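Local coordinates for uncharacterized protein (Actinomyces odontolyticus, PDB 4MJG) that is of unknown function, belongs to the DUF4853 family and is possibly a lipoprotein in its natural full-length form, at residues I18-I22 / G62-V66; G42-V46 / V176-T180. All blocks are in the same frame, centred on the assembly; numbering follows the deposited sequence.

Interaction 1 of 2, residues I18-I22 / G62-V66; sequences IEEYI and GYRVV. With SO4 (sulfate ion), chain C.
Ile-18 reaches from the first turn of helix 18-24 to the strand at Tyr-63 and Val-65. Its CB lies 4.1 Å from Tyr-63 CB. CG1, turned opposite the backbone N (chi1 -178°), comes to 3.9 Å from the same Tyr-63 CB, and CD1 then passes Tyr-63 O to end 4.0 Å from Val-65 CB. Further along the helix, Tyr-21 lays the CD1 side of its ring obliquely by Val-65 CG1, while Ile-22 CG1 approaches the other methyl, Val-65 CG2, at 4.3 Å. This is a helix on the face of an antiparallel sheet: the axes of 18-22 and 62-66 approach to 9.2 Å and run 16° apart, and apolar contacts join the two without a hydrogen bond. The Tyr-63 ring leads off to Phe-149, its OH bonded to Pro-142 O and Asp-145 N. Arg-64 points away from the helix, and its guanidinium meets a sulfate edge-on: NH2 donates to O4 at 3.1 Å and NH1 to O2 at 3.1 Å. NH1 is also hydrogen-bonded to Ser-134 O. With an alanine in place of Arg-64, the sulfate would probably lose this two-nitrogen grip and Ser-134 O its NH1 donor. Cys-136 N and Arg-15 NH1 are also hydrogen-bonded to the sulfate.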
loop_
_atom_site.group_PDB
_atom_site.type_symbol
_atom_site.label_atom_id
_atom_site.label_comp_id
_atom_site.label_asym_id
_atom_site.label_seq_id
_atom_site.Cartn_x
_atom_site.Cartn_y
_atom_site.Cartn_z
ATOM N N ILE A 18 3.370 6.413 -14.957
ATOM C CA ILE A 18 2.341 5.693 -14.206
ATOM C C ILE A 18 2.282 4.209 -14.579
ATOM O O ILE A 18 2.166 3.351 -13.704
ATOM C CB ILE A 18 0.948 6.354 -14.390
ATOM C CG1 ILE A 18 -0.126 5.633 -13.565
ATOM C CG2 ILE A 18 0.540 6.409 -15.859
ATOM C CD1 ILE A 18 0.088 5.708 -12.068
ATOM N N GLU A 19 2.389 3.916 -15.873
ATOM C CA GLU A 19 2.308 2.541 -16.364
ATOM C C GLU A 19 3.522 1.716 -15.942
ATOM O O GLU A 19 3.386 0.537 -15.609
ATOM C CB GLU A 19 2.172 2.536 -17.886
ATOM C CG GLU A 19 0.873 3.155 -18.390
ATOM C CD GLU A 19 1.091 4.113 -19.549
ATOM O OE1 GLU A 19 1.762 5.156 -19.347
ATOM O OE2 GLU A 19 0.585 3.824 -20.657
ATOM N N GLU A 20 4.700 2.337 -15.966
ATOM C CA GLU A 20 5.932 1.687 -15.519
ATOM C C GLU A 20 5.868 1.409 -14.025
ATOM O O GLU A 20 6.352 0.374 -13.555
ATOM C CB GLU A 20 7.142 2.577 -15.833
ATOM C CG GLU A 20 8.501 2.033 -15.392
ATOM C CD GLU A 20 9.029 0.915 -16.275
ATOM O OE1 GLU A 20 8.317 0.470 -17.198
ATOM O OE2 GLU A 20 10.176 0.476 -16.038
ATOM N N TYR A 21 5.269 2.340 -13.287
ATOM C CA TYR A 21 5.152 2.222 -11.839
ATOM C C TYR A 21 4.199 1.096 -11.460
ATOM O O TYR A 21 4.503 0.271 -10.590
ATOM C CB TYR A 21 4.656 3.534 -11.252
ATOM C CG TYR A 21 4.843 3.666 -9.760
ATOM C CD1 TYR A 21 3.862 3.239 -8.871
ATOM C CD2 TYR A 21 5.987 4.254 -9.239
ATOM C CE1 TYR A 21 4.026 3.382 -7.500
ATOM C CE2 TYR A 21 6.161 4.404 -7.872
ATOM C CZ TYR A 21 5.183 3.967 -7.006
ATOM O OH TYR A 21 5.366 4.130 -5.652
ATOM N N ILE A 22 3.049 1.068 -12.124
ATOM C CA ILE A 22 2.074 -0.003 -11.930
ATOM C C ILE A 22 2.702 -1.365 -12.233
ATOM O O ILE A 22 2.535 -2.328 -11.474
ATOM C CB ILE A 22 0.830 0.224 -12.816
ATOM C CG1 ILE A 22 -0.006 1.374 -12.241
ATOM C CG2 ILE A 22 -0.012 -1.039 -12.902
ATOM C CD1 ILE A 22 -1.093 1.882 -13.161
ATOM N N GLY A 62 -0.795 14.638 -13.892
ATOM C CA GLY A 62 -0.509 13.241 -14.152
ATOM C C GLY A 62 -1.464 12.306 -13.444
ATOM O O GLY A 62 -2.657 12.590 -13.328
ATOM N N TYR A 63 -0.933 11.177 -12.990
ATOM C CA TYR A 63 -1.733 10.143 -12.366
ATOM C C TYR A 63 -1.040 9.577 -11.135
ATOM O O TYR A 63 0.190 9.496 -11.071
ATOM C CB TYR A 63 -2.007 9.015 -13.352
ATOM C CG TYR A 63 -3.000 9.362 -14.429
ATOM C CD1 TYR A 63 -4.348 9.513 -14.132
ATOM C CD2 TYR A 63 -2.598 9.517 -15.748
ATOM C CE1 TYR A 63 -5.271 9.818 -15.121
ATOM C CE2 TYR A 63 -3.512 9.819 -16.743
ATOM C CZ TYR A 63 -4.848 9.968 -16.422
ATOM O OH TYR A 63 -5.766 10.263 -17.401
ATOM N N ARG A 64 -1.862 9.171 -10.176
ATOM C CA ARG A 64 -1.418 8.638 -8.907
ATOM C C ARG A 64 -2.018 7.250 -8.763
ATOM O O ARG A 64 -3.129 7.011 -9.225
ATOM C CB ARG A 64 -1.948 9.535 -7.794
ATOM C CG ARG A 64 -1.424 9.215 -6.417
ATOM C CD ARG A 64 -2.174 9.999 -5.350
ATOM N NE ARG A 64 -2.199 11.438 -5.611
ATOM C CZ ARG A 64 -1.162 12.260 -5.466
ATOM N NH1 ARG A 64 0.031 11.809 -5.077
ATOM N NH2 ARG A 64 -1.312 13.551 -5.733
ATOM N N VAL A 65 -1.306 6.339 -8.115
ATOM C CA VAL A 65 -1.839 4.994 -7.899
ATOM C C VAL A 65 -1.944 4.650 -6.409
ATOM O O VAL A 65 -0.943 4.603 -5.680
ATOM C CB VAL A 65 -1.060 3.913 -8.693
ATOM C CG1 VAL A 65 0.417 3.881 -8.327
ATOM C CG2 VAL A 65 -1.688 2.543 -8.493
ATOM N N VAL A 66 -3.186 4.442 -5.972
ATOM C CA VAL A 66 -3.480 3.894 -4.658
ATOM C C VAL A 66 -3.485 2.380 -4.817
ATOM O O VAL A 66 -4.205 1.848 -5.665
ATOM C CB VAL A 66 -4.863 4.359 -4.148
ATOM C CG1 VAL A 66 -5.224 3.660 -2.846
ATOM C CG2 VAL A 66 -4.895 5.875 -3.980
HETATM S S SO4 C . 2.739 14.349 -4.964
HETATM O O1 SO4 C . 3.654 13.669 -5.912
HETATM O O2 SO4 C . 2.401 13.460 -3.828
HETATM O O3 SO4 C . 3.414 15.554 -4.432
HETATM O O4 SO4 C . 1.509 14.747 -5.682
#

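Interaction 2 of 2, residues G42-V46 / V176-T180; sequences GELTV and VPTLT
Glu-43 and Thr-180 are brought side by side by their first torsions: Glu-43 CG sits between the backbone N and the carbonyl carbon (chi1 54°), and Thr-180 holds CG2 beside its own N, so that this methyl lies 3.5 Å from Glu-43 CB. From CG the glutamate runs on extended past Thr-180 CG2, and its OE2 comes near Thr-178 CG2 and has a weak hydrogen bond to Ser-166 OG. Thr-45 meets Val-176 methyl to methyl, CG2 to CG2, at 3.6 Å. On the other face of the sheet, Leu-44 and Leu-179 stand next to each other, CB to CB 4.4 Å, and Val-46 CG2 lies across from Leu-179 CG at 4.0 Å. Val-46 CB also touches the Pro-177 ring at CG.

Three backbone bonds join the strands. Leu-179 N gives Leu-44 O a bond of 2.8 Å with an N-H...O angle of 164°; the return bond from Leu-44 N to Leu-179 O is weak, at 3.3 Å. Val-46 N donates to Pro-177 O, 3.0 Å away, with an N-H...O angle of 175°. Pro-177 has no amide hydrogen to offer, yet its carbonyl still serves the pairing.

Met-161 touches both leucines, and Ala-33 and Phe-158 close in on the same apolar side. On the threonine side, Thr-178 OG1 is hydrogen-bonded to Thr-164 OG1, a residue of the next strand, 161-166. Leu-44 with Leu-179 is a hydrogen-bonded pair and Thr-45 with Thr-178 a non-hydrogen-bonded one, the regular succession of an antiparallel sheet, here one that sets the C-terminal strand 176-181 beside strand 44-55.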
loop_
_atom_site.group_PDB
_atom_site.type_symbol
_atom_site.label_atom_id
_atom_site.label_comp_id
_atom_site.label_asym_id
_atom_site.label_seq_id
_atom_site.Cartn_x
_atom_site.Cartn_y
_atom_site.Cartn_z
ATOM N N GLY A 42 -0.054 -15.514 10.471
ATOM C CA GLY A 42 -1.288 -15.652 9.720
ATOM C C GLY A 42 -1.294 -14.984 8.360
ATOM O O GLY A 42 -0.337 -15.095 7.589
ATOM N N GLU A 43 -2.374 -14.256 8.091
ATOM C CA GLU A 43 -2.769 -13.924 6.731
ATOM C C GLU A 43 -3.294 -12.508 6.623
ATOM O O GLU A 43 -3.699 -11.905 7.618
ATOM C CB GLU A 43 -3.854 -14.904 6.274
ATOM C CG GLU A 43 -5.060 -14.994 7.211
ATOM C CD GLU A 43 -6.010 -16.139 6.882
ATOM O OE1 GLU A 43 -5.591 -17.121 6.226
ATOM O OE2 GLU A 43 -7.189 -16.061 7.292
ATOM N N LEU A 44 -3.289 -11.988 5.401
ATOM C CA LEU A 44 -3.871 -10.680 5.105
ATOM C C LEU A 44 -5.274 -10.833 4.525
ATOM O O LEU A 44 -5.532 -11.746 3.746
ATOM C CB LEU A 44 -3.004 -9.925 4.095
ATOM C CG LEU A 44 -1.597 -9.499 4.515
ATOM C CD1 LEU A 44 -0.843 -8.937 3.323
ATOM C CD2 LEU A 44 -1.645 -8.473 5.635
ATOM N N THR A 45 -6.167 -9.930 4.908
ATOM C CA THR A 45 -7.490 -9.812 4.298
ATOM C C THR A 45 -7.447 -8.646 3.316
ATOM O O THR A 45 -6.896 -7.594 3.633
ATOM C CB THR A 45 -8.558 -9.526 5.364
ATOM O OG1 THR A 45 -8.506 -10.540 6.373
ATOM C CG2 THR A 45 -9.951 -9.500 4.752
ATOM N N VAL A 46 -8.017 -8.817 2.128
ATOM C CA VAL A 46 -8.000 -7.744 1.127
ATOM C C VAL A 46 -9.194 -6.821 1.357
ATOM O O VAL A 46 -10.339 -7.170 1.047
ATOM C CB VAL A 46 -8.000 -8.295 -0.311
ATOM C CG1 VAL A 46 -7.903 -7.161 -1.320
ATOM C CG2 VAL A 46 -6.849 -9.276 -0.498
ATOM N N VAL A 176 -14.793 -13.089 2.967
ATOM C CA VAL A 176 -13.820 -12.129 2.478
ATOM C C VAL A 176 -12.662 -12.852 1.817
ATOM O O VAL A 176 -12.379 -14.004 2.145
ATOM C CB VAL A 176 -13.299 -11.214 3.611
ATOM C CG1 VAL A 176 -14.462 -10.485 4.274
ATOM C CG2 VAL A 176 -12.496 -11.997 4.647
ATOM N N PRO A 177 -11.992 -12.178 0.877
ATOM C CA PRO A 177 -10.815 -12.757 0.256
ATOM C C PRO A 177 -9.572 -12.582 1.118
ATOM O O PRO A 177 -9.339 -11.495 1.656
ATOM C CB PRO A 177 -10.690 -11.969 -1.043
ATOM C CG PRO A 177 -11.291 -10.647 -0.741
ATOM C CD PRO A 177 -12.366 -10.890 0.270
ATOM N N THR A 178 -8.781 -13.643 1.233
ATOM C CA THR A 178 -7.585 -13.629 2.060
ATOM C C THR A 178 -6.361 -14.049 1.257
ATOM O O THR A 178 -6.477 -14.737 0.244
ATOM C CB THR A 178 -7.732 -14.583 3.261
ATOM O OG1 THR A 178 -7.942 -15.915 2.787
ATOM C CG2 THR A 178 -8.905 -14.171 4.136
ATOM N N LEU A 179 -5.191 -13.633 1.729
ATOM C CA LEU A 179 -3.924 -14.005 1.115
ATOM C C LEU A 179 -3.107 -14.843 2.086
ATOM O O LEU A 179 -2.924 -14.459 3.241
ATOM C CB LEU A 179 -3.130 -12.756 0.742
ATOM C CG LEU A 179 -3.802 -11.798 -0.237
ATOM C CD1 LEU A 179 -2.979 -10.530 -0.391
ATOM C CD2 LEU A 179 -4.005 -12.468 -1.587
ATOM N N THR A 180 -2.623 -15.987 1.613
ATOM C CA THR A 180 -1.756 -16.847 2.416
ATOM C C THR A 180 -0.539 -17.276 1.601
ATOM O O THR A 180 -0.621 -17.451 0.378
ATOM C CB THR A 180 -2.515 -18.078 2.955
ATOM O OG1 THR A 180 -3.455 -18.539 1.976
ATOM C CG2 THR A 180 -3.259 -17.726 4.234
#

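Interactions 1 and 2 belong to the same antiparallel sheet, through the neighbouring strands 62-73 and 44-55, which follow each other in the chain. They do not touch: their centres are 25 Å apart, their nearest atoms about 11 Å, and they lie on opposite sides of the centre of the chain. In sequence their segments alternate, 42-46 falling between the two halves of interaction 1. The first contact places a helix on the sheet; interaction 2 pairs strand 176-181 with strand 44-55 within the sheet, with 161-166 beyond as the outermost strand in this chain. The sulfate at Arg-64, and a glycerol near Tyr-21, sit by interaction 1 and probably come from the crystallisation liquor.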